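Local coordinates for 1-carboxybiuret hydrolase subunit AtzE (Pseudomonas sp., PDB 6C62), which hydrolyses 1-carboxybiuret to urea-1,3-dicarboxylate and ammonia, a step in the bacterial degradation of the herbicide atrazine, at residues 121-133 against 322-334. Sequence-based numbering, arbitrary orientation.
Sequences DEFAYGFTTENTH and QDFEPLSVDRFIS
Glu122 and Glu325 run past each other in opposite directions, each long enough for its carboxylate to grip backbone of the other segment. The extended Glu122 chain receives Glu325 N on OE1 (2.8 Å, N-H...O 170°), from above the carboxylate plane. His133 NE2 donates to Glu122 OE2, which lies close to the imidazole plane but is itself approached from above the carboxylate. With chi2 bent to 63°, Glu325 turns its carboxylate to 130-133: Thr132 N reaches OE1 (2.8 Å) and Thr132 OG1 reaches OE2 (2.5 Å), both on syn lone pairs; threonine suits this two-pronged grip, offering N-H and O-H together. The anti lone pair of Glu325 OE2 takes Leu327 N, tying the carboxylate to its own turn. An Asx turn, Asn131 OD1 accepting from His133 N, bends the chain around Thr132.

Ordered waters bridge the segments. One donates to Glu122 O and Tyr125 O and accepts from Ser328 OG; a second joins Glu122 N to Glu325 OE1; a third donates to Glu122 OE1 and Ser328 OG. The small hydroxyl of Ser328, at the N-cap position of helix 329-336, thus serves water rather than capping the helix.

Aromatic groups close the other end. Tyr125 CD2 points onto the face of Phe332 (3.6 Å to CE1), an edge-to-face pair. Tyr125 combines a flat ring for the Arg331 guanidinium, an off-centre cation-pi stack with planes 30° apart, with a hydroxyl that water bridges to Arg331 O. Its side chain lies about 7 Å from that of Ser150, the probable charge-relay residue. Phe123 packs its CB on Phe332 CZ and its ring obliquely on Phe324.

Within the amidase domain, the contact joins loop 121-133 to the start of helix 329-336. That both buried acids accept several N-H and O-H donors is consistent with their being ionised, a polar lock between the segments.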
ATOM      1  N   ASP A 121     -15.448  20.959   7.330  1.00 11.28           N
ATOM      2  CA  ASP A 121     -14.993  21.372   6.000  1.00 12.86           C
ATOM      3  C   ASP A 121     -15.381  20.297   5.016  1.00 13.16           C
ATOM      4  O   ASP A 121     -15.303  19.088   5.331  1.00 12.81           O
ATOM      5  CB  ASP A 121     -13.498  21.578   5.897  1.00 15.98           C
ATOM      6  CG  ASP A 121     -13.027  22.858   6.609  1.00 21.39           C
ATOM      7  OD1 ASP A 121     -13.322  24.013   6.149  1.00 24.11           O
ATOM      8  OD2 ASP A 121     -12.364  22.715   7.660  1.00 25.37           O
ATOM      9  N   GLU A 122     -15.794  20.719   3.828  1.00 12.25           N
ATOM     10  CA  GLU A 122     -16.280  19.758   2.812  1.00 12.41           C
ATOM     11  C   GLU A 122     -15.261  18.679   2.522  1.00 11.29           C
ATOM     12  O   GLU A 122     -14.140  18.959   2.209  1.00  9.97           O
ATOM     13  CB  GLU A 122     -16.642  20.465   1.508  1.00 13.34           C
ATOM     14  CG  GLU A 122     -16.977  19.452   0.435  1.00 14.25           C
ATOM     15  CD  GLU A 122     -17.314  20.055  -0.909  1.00 15.95           C
ATOM     16  OE1 GLU A 122     -16.331  20.205  -1.719  1.00 15.77           O
ATOM     17  OE2 GLU A 122     -18.534  20.279  -1.185  1.00 16.39           O
ATOM     18  N   PHE A 123     -15.695  17.430   2.636  1.00 11.49           N
ATOM     19  CA  PHE A 123     -14.893  16.269   2.341  1.00 11.80           C
ATOM     20  C   PHE A 123     -13.642  16.175   3.164  1.00 12.02           C
ATOM     21  O   PHE A 123     -12.708  15.473   2.797  1.00 12.51           O
ATOM     22  CB  PHE A 123     -14.629  16.132   0.804  1.00 12.36           C
ATOM     23  CG  PHE A 123     -15.850  15.787  -0.011  1.00 11.73           C
ATOM     24  CD1 PHE A 123     -16.760  14.853   0.403  1.00 12.01           C
ATOM     25  CD2 PHE A 123     -16.087  16.406  -1.236  1.00 12.22           C
ATOM     26  CE1 PHE A 123     -17.864  14.535  -0.395  1.00 11.72           C
ATOM     27  CE2 PHE A 123     -17.155  16.089  -2.018  1.00 11.90           C
ATOM     28  CZ  PHE A 123     -18.060  15.143  -1.598  1.00 10.96           C
ATOM     29  N   ALA A 124     -13.639  16.886   4.300  1.00 12.68           N
ATOM     30  CA  ALA A 124     -12.580  16.864   5.293  1.00 13.42           C
ATOM     31  C   ALA A 124     -11.298  17.580   4.861  1.00 15.08           C
ATOM     32  O   ALA A 124     -10.345  17.488   5.590  1.00 18.12           O
ATOM     33  CB  ALA A 124     -12.262  15.431   5.727  1.00 13.31           C
ATOM     34  N   TYR A 125     -11.259  18.307   3.752  1.00 15.35           N
ATOM     35  CA  TYR A 125     -10.012  18.969   3.306  1.00 16.42           C
ATOM     36  C   TYR A 125      -9.980  20.429   3.749  1.00 16.71           C
ATOM     37  O   TYR A 125     -10.506  21.310   3.060  1.00 17.52           O
ATOM     38  CB  TYR A 125      -9.872  18.899   1.780  1.00 15.94           C
ATOM     39  CG  TYR A 125      -8.447  19.019   1.189  1.00 15.00           C
ATOM     40  CD1 TYR A 125      -7.296  19.084   1.984  1.00 15.06           C
ATOM     41  CD2 TYR A 125      -8.261  18.988  -0.189  1.00 15.39           C
ATOM     42  CE1 TYR A 125      -6.038  19.166   1.426  1.00 14.24           C
ATOM     43  CE2 TYR A 125      -6.960  19.004  -0.764  1.00 15.47           C
ATOM     44  CZ  TYR A 125      -5.854  19.095   0.056  1.00 15.01           C
ATOM     45  OH  TYR A 125      -4.574  19.186  -0.479  1.00 17.75           O
ATOM     46  N   GLY A 126      -9.430  20.686   4.909  1.00 18.78           N
ATOM     47  CA  GLY A 126      -9.378  22.073   5.466  1.00 18.12           C
ATOM     48  C   GLY A 126      -9.178  22.065   6.954  1.00 19.81           C
ATOM     49  O   GLY A 126      -9.490  21.056   7.603  1.00 23.93           O
ATOM     50  N   PHE A 127      -8.611  23.134   7.505  1.00 16.14           N
ATOM     51  CA  PHE A 127      -8.417  23.248   8.948  1.00 15.09           C
ATOM     52  C   PHE A 127      -9.187  24.355   9.619  1.00 15.42           C
ATOM     53  O   PHE A 127      -8.843  24.729  10.739  1.00 15.71           O
ATOM     54  CB  PHE A 127      -6.950  23.489   9.208  1.00 14.60           C
ATOM     55  CG  PHE A 127      -6.092  22.298   8.937  1.00 13.62           C
ATOM     56  CD1 PHE A 127      -6.314  21.112   9.618  1.00 13.80           C
ATOM     57  CD2 PHE A 127      -5.050  22.375   8.057  1.00 13.69           C
ATOM     58  CE1 PHE A 127      -5.534  19.990   9.353  1.00 14.74           C
ATOM     59  CE2 PHE A 127      -4.207  21.266   7.825  1.00 14.72           C
ATOM     60  CZ  PHE A 127      -4.478  20.082   8.470  1.00 14.86           C
ATOM     61  N   THR A 128     -10.228  24.883   8.983  1.00 16.66           N
ATOM     62  CA  THR A 128     -10.948  26.049   9.553  1.00 15.89           C
ATOM     63  C   THR A 128     -12.478  25.964   9.656  1.00 18.13           C
ATOM     64  O   THR A 128     -13.079  26.814  10.293  1.00 17.51           O
ATOM     65  CB  THR A 128     -10.610  27.275   8.722  1.00 16.68           C
ATOM     66  OG1 THR A 128     -11.168  27.133   7.399  1.00 16.83           O
ATOM     67  CG2 THR A 128      -9.041  27.491   8.663  1.00 17.52           C
ATOM     68  N   THR A 129     -13.097  24.938   9.076  1.00 16.90           N
ATOM     69  CA  THR A 129     -14.558  24.769   9.043  1.00 18.20           C
ATOM     70  C   THR A 129     -15.265  26.060   8.607  1.00 17.75           C
ATOM     71  O   THR A 129     -16.158  26.571   9.284  1.00 17.77           O
ATOM     72  CB  THR A 129     -15.138  24.226  10.379  1.00 16.85           C
ATOM     73  OG1 THR A 129     -14.303  23.178  10.848  1.00 18.02           O
ATOM     74  CG2 THR A 129     -16.578  23.655  10.157  1.00 15.27           C
ATOM     75  N   GLU A 130     -14.763  26.616   7.522  1.00 16.28           N
ATOM     76  CA  GLU A 130     -15.391  27.706   6.817  1.00 19.11           C
ATOM     77  C   GLU A 130     -16.077  27.114   5.593  1.00 17.01           C
ATOM     78  O   GLU A 130     -15.540  27.131   4.478  1.00 23.95           O
ATOM     79  CB  GLU A 130     -14.329  28.757   6.459  1.00 21.06           C
ATOM     80  CG  GLU A 130     -13.794  29.467   7.725  1.00 23.88           C
ATOM     81  CD  GLU A 130     -12.620  30.412   7.419  1.00 30.08           C
ATOM     82  OE1 GLU A 130     -11.444  29.937   7.161  1.00 31.00           O
ATOM     83  OE2 GLU A 130     -12.896  31.637   7.462  1.00 29.71           O
ATOM     84  N   ASN A 131     -17.236  26.551   5.813  1.00 14.68           N
ATOM     85  CA  ASN A 131     -17.931  25.779   4.810  1.00 12.85           C
ATOM     86  C   ASN A 131     -18.827  26.730   3.997  1.00 12.93           C
ATOM     87  O   ASN A 131     -19.778  27.388   4.558  1.00 11.77           O
ATOM     88  CB  ASN A 131     -18.740  24.676   5.510  1.00 12.10           C
ATOM     89  CG  ASN A 131     -19.354  23.678   4.504  1.00 13.21           C
ATOM     90  OD1 ASN A 131     -20.116  24.080   3.566  1.00 12.67           O
ATOM     91  ND2 ASN A 131     -19.020  22.394   4.654  1.00 12.17           N
ATOM     92  N   THR A 132     -18.592  26.813   2.698  1.00 12.81           N
ATOM     93  CA  THR A 132     -19.399  27.702   1.838  1.00 13.19           C
ATOM     94  C   THR A 132     -20.902  27.283   1.764  1.00 14.17           C
ATOM     95  O   THR A 132     -21.766  28.131   1.712  1.00 14.10           O
ATOM     96  CB  THR A 132     -18.789  27.804   0.412  1.00 14.34           C
ATOM     97  OG1 THR A 132     -17.472  28.305   0.508  1.00 12.78           O
ATOM     98  CG2 THR A 132     -19.584  28.717  -0.557  1.00 16.08           C
ATOM     99  N   HIS A 133     -21.220  26.003   1.802  1.00 12.78           N
ATOM    100  CA  HIS A 133     -22.566  25.544   1.591  1.00 12.89           C
ATOM    101  C   HIS A 133     -23.367  25.707   2.901  1.00 13.65           C
ATOM    102  O   HIS A 133     -24.507  26.178   2.864  1.00 14.36           O
ATOM    103  CB  HIS A 133     -22.629  24.085   1.193  1.00 14.74           C
ATOM    104  CG  HIS A 133     -21.615  23.649   0.183  1.00 15.30           C
ATOM    105  ND1 HIS A 133     -21.491  24.232  -1.048  1.00 15.44           N
ATOM    106  CD2 HIS A 133     -20.697  22.647   0.223  1.00 16.56           C
ATOM    107  CE1 HIS A 133     -20.535  23.634  -1.728  1.00 17.09           C
ATOM    108  NE2 HIS A 133     -20.035  22.655  -0.975  1.00 17.10           N
ATOM    109  N   GLN A 322     -18.310  22.468 -10.304  1.00 15.06           N
ATOM    110  CA  GLN A 322     -18.957  23.658  -9.741  1.00 16.92           C
ATOM    111  C   GLN A 322     -19.752  23.398  -8.458  1.00 15.72           C
ATOM    112  O   GLN A 322     -20.100  24.345  -7.722  1.00 15.33           O
ATOM    113  CB  GLN A 322     -19.881  24.314 -10.802  1.00 17.51           C
ATOM    114  CG  GLN A 322     -21.178  23.563 -11.048  1.00 18.57           C
ATOM    115  CD  GLN A 322     -21.100  22.358 -11.978  1.00 21.12           C
ATOM    116  OE1 GLN A 322     -20.042  21.954 -12.516  1.00 23.47           O
ATOM    117  NE2 GLN A 322     -22.226  21.755 -12.164  1.00 24.37           N
ATOM    118  N   ASP A 323     -20.071  22.136  -8.194  1.00 16.51           N
ATOM    119  CA  ASP A 323     -20.747  21.745  -6.956  1.00 14.15           C
ATOM    120  C   ASP A 323     -19.857  21.482  -5.767  1.00 13.48           C
ATOM    121  O   ASP A 323     -20.378  21.287  -4.667  1.00 12.38           O
ATOM    122  CB  ASP A 323     -21.596  20.549  -7.244  1.00 16.29           C
ATOM    123  CG  ASP A 323     -22.799  20.867  -8.172  1.00 19.24           C
ATOM    124  OD1 ASP A 323     -23.140  22.056  -8.374  1.00 22.73           O
ATOM    125  OD2 ASP A 323     -23.403  19.915  -8.669  1.00 21.74           O
ATOM    126  N   PHE A 324     -18.530  21.541  -5.947  1.00 13.32           N
ATOM    127  CA  PHE A 324     -17.622  21.444  -4.806  1.00 13.13           C
ATOM    128  C   PHE A 324     -17.527  22.782  -4.057  1.00 16.63           C
ATOM    129  O   PHE A 324     -17.867  23.836  -4.594  1.00 14.80           O
ATOM    130  CB  PHE A 324     -16.208  21.011  -5.271  1.00 12.42           C
ATOM    131  CG  PHE A 324     -16.084  19.567  -5.652  1.00 12.74           C
ATOM    132  CD1 PHE A 324     -16.655  19.075  -6.811  1.00 13.04           C
ATOM    133  CD2 PHE A 324     -15.412  18.669  -4.805  1.00 12.35           C
ATOM    134  CE1 PHE A 324     -16.503  17.753  -7.157  1.00 14.17           C
ATOM    135  CE2 PHE A 324     -15.253  17.357  -5.182  1.00 12.60           C
ATOM    136  CZ  PHE A 324     -15.793  16.891  -6.323  1.00 13.17           C
ATOM    137  N   GLU A 325     -16.970  22.711  -2.850  1.00 15.71           N
ATOM    138  CA  GLU A 325     -16.510  23.854  -2.049  1.00 17.99           C
ATOM    139  C   GLU A 325     -15.479  24.660  -2.838  1.00 16.39           C
ATOM    140  O   GLU A 325     -14.394  24.153  -3.141  1.00 14.43           O
ATOM    141  CB  GLU A 325     -15.891  23.306  -0.749  1.00 17.57           C
ATOM    142  CG  GLU A 325     -15.042  24.267   0.068  1.00 22.38           C
ATOM    143  CD  GLU A 325     -15.864  25.443   0.568  1.00 22.81           C
ATOM    144  OE1 GLU A 325     -16.651  25.208   1.506  1.00 21.38           O
ATOM    145  OE2 GLU A 325     -15.718  26.551  -0.018  1.00 25.23           O
ATOM    146  N   PRO A 326     -15.820  25.913  -3.202  1.00 18.20           N
ATOM    147  CA  PRO A 326     -14.823  26.723  -4.011  1.00 18.28           C
ATOM    148  C   PRO A 326     -13.499  26.961  -3.313  1.00 19.60           C
ATOM    149  O   PRO A 326     -12.501  27.105  -3.979  1.00 20.36           O
ATOM    150  CB  PRO A 326     -15.594  28.025  -4.334  1.00 18.35           C
ATOM    151  CG  PRO A 326     -17.028  27.557  -4.340  1.00 18.45           C
ATOM    152  CD  PRO A 326     -17.124  26.599  -3.138  1.00 18.15           C
ATOM    153  N   LEU A 327     -13.449  26.923  -1.977  1.00 20.51           N
ATOM    154  CA  LEU A 327     -12.150  27.073  -1.268  1.00 20.84           C
ATOM    155  C   LEU A 327     -11.231  25.887  -1.325  1.00 19.00           C
ATOM    156  O   LEU A 327     -10.098  25.988  -0.917  1.00 22.18           O
ATOM    157  CB  LEU A 327     -12.387  27.425   0.202  1.00 23.82           C
ATOM    158  CG  LEU A 327     -13.063  28.831   0.371  1.00 28.66           C
ATOM    159  CD1 LEU A 327     -13.366  29.125   1.847  1.00 29.10           C
ATOM    160  CD2 LEU A 327     -12.199  29.962  -0.257  1.00 28.26           C
ATOM    161  N   SER A 328     -11.701  24.730  -1.745  1.00 15.76           N
ATOM    162  CA  SER A 328     -10.814  23.575  -1.780  1.00 15.59           C
ATOM    163  C   SER A 328     -10.838  22.842  -3.082  1.00 14.42           C
ATOM    164  O   SER A 328     -10.027  21.993  -3.288  1.00 13.44           O
ATOM    165  CB  SER A 328     -11.148  22.624  -0.612  1.00 15.99           C
ATOM    166  OG  SER A 328     -12.517  22.246  -0.724  1.00 15.98           O
ATOM    167  N   VAL A 329     -11.784  23.119  -3.974  1.00 14.56           N
ATOM    168  CA  VAL A 329     -11.861  22.357  -5.202  1.00 14.18           C
ATOM    169  C   VAL A 329     -10.558  22.424  -6.036  1.00 13.81           C
ATOM    170  O   VAL A 329     -10.165  21.426  -6.639  1.00 11.05           O
ATOM    171  CB  VAL A 329     -13.063  22.758  -6.047  1.00 14.01           C
ATOM    172  CG1 VAL A 329     -12.879  24.138  -6.649  1.00 14.42           C
ATOM    173  CG2 VAL A 329     -13.317  21.725  -7.094  1.00 14.41           C
ATOM    174  N   ASP A 330      -9.898  23.589  -6.053  1.00 13.22           N
ATOM    175  CA  ASP A 330      -8.646  23.731  -6.788  1.00 14.66           C
ATOM    176  C   ASP A 330      -7.492  22.976  -6.140  1.00 14.40           C
ATOM    177  O   ASP A 330      -6.566  22.537  -6.851  1.00 12.22           O
ATOM    178  CB  ASP A 330      -8.263  25.175  -7.038  1.00 16.61           C
ATOM    179  CG  ASP A 330      -9.426  25.962  -7.733  1.00 19.28           C
ATOM    180  OD1 ASP A 330     -10.064  25.305  -8.608  1.00 22.01           O
ATOM    181  OD2 ASP A 330      -9.721  27.151  -7.334  1.00 23.10           O
ATOM    182  N   ARG A 331      -7.604  22.720  -4.835  1.00 12.32           N
ATOM    183  CA  ARG A 331      -6.631  21.896  -4.145  1.00 12.81           C
ATOM    184  C   ARG A 331      -6.839  20.430  -4.470  1.00 12.66           C
ATOM    185  O   ARG A 331      -5.881  19.707  -4.608  1.00 11.05           O
ATOM    186  CB  ARG A 331      -6.718  22.128  -2.632  1.00 14.41           C
ATOM    187  CG  ARG A 331      -6.568  23.637  -2.277  1.00 16.97           C
ATOM    188  CD  ARG A 331      -6.430  23.868  -0.794  1.00 17.99           C
ATOM    189  NE  ARG A 331      -5.243  23.155  -0.274  1.00 19.30           N
ATOM    190  CZ  ARG A 331      -5.054  22.825   0.999  1.00 19.89           C
ATOM    191  NH1 ARG A 331      -6.025  23.059   1.886  1.00 20.16           N
ATOM    192  NH2 ARG A 331      -3.927  22.231   1.369  1.00 19.30           N
ATOM    193  N   PHE A 332      -8.085  19.995  -4.572  1.00 12.01           N
ATOM    194  CA  PHE A 332      -8.381  18.648  -5.020  1.00 12.86           C
ATOM    195  C   PHE A 332      -7.886  18.430  -6.443  1.00 12.02           C
ATOM    196  O   PHE A 332      -7.265  17.388  -6.736  1.00 10.76           O
ATOM    197  CB  PHE A 332      -9.909  18.308  -4.926  1.00 15.25           C
ATOM    198  CG  PHE A 332     -10.391  17.922  -3.563  1.00 16.02           C
ATOM    199  CD1 PHE A 332      -9.860  16.850  -2.882  1.00 19.39           C
ATOM    200  CD2 PHE A 332     -11.403  18.608  -2.984  1.00 19.20           C
ATOM    201  CE1 PHE A 332     -10.356  16.469  -1.630  1.00 20.12           C
ATOM    202  CE2 PHE A 332     -11.875  18.285  -1.708  1.00 20.31           C
ATOM    203  CZ  PHE A 332     -11.366  17.197  -1.042  1.00 20.97           C
ATOM    204  N   ILE A 333      -8.139  19.411  -7.320  1.00 10.81           N
ATOM    205  CA  ILE A 333      -7.710  19.283  -8.705  1.00 11.01           C
ATOM    206  C   ILE A 333      -6.162  19.218  -8.766  1.00 10.48           C
ATOM    207  O   ILE A 333      -5.621  18.355  -9.446  1.00 10.86           O
ATOM    208  CB  ILE A 333      -8.263  20.391  -9.591  1.00  9.81           C
ATOM    209  CG1 ILE A 333      -9.733  20.200  -9.855  1.00 10.37           C
ATOM    210  CG2 ILE A 333      -7.554  20.441 -10.917  1.00 10.10           C
ATOM    211  CD1 ILE A 333     -10.445  21.445 -10.438  1.00 10.12           C
ATOM    212  N   SER A 334      -5.476  20.107  -8.075  1.00 10.54           N
ATOM    213  CA  SER A 334      -4.028  20.026  -7.986  1.00 11.39           C
ATOM    214  C   SER A 334      -3.543  18.666  -7.586  1.00 11.54           C
ATOM    215  O   SER A 334      -2.621  18.102  -8.206  1.00 11.30           O
ATOM    216  CB  SER A 334      -3.503  21.044  -6.937  1.00 12.38           C
ATOM    217  OG  SER A 334      -2.074  21.060  -6.974  1.00 13.38           O
TER
HETATM  218  O   HOH W   1     -13.024  21.451   1.935  1.00 16.97           O
HETATM  219  O   HOH W   2     -15.563  23.479   3.370  1.00 17.11           O
HETATM  220  O   HOH W   3     -13.752  20.911  -2.540  1.00 28.34           O
HETATM  221  O   HOH W   4      -3.700  20.030  -2.981  1.00 10.24           O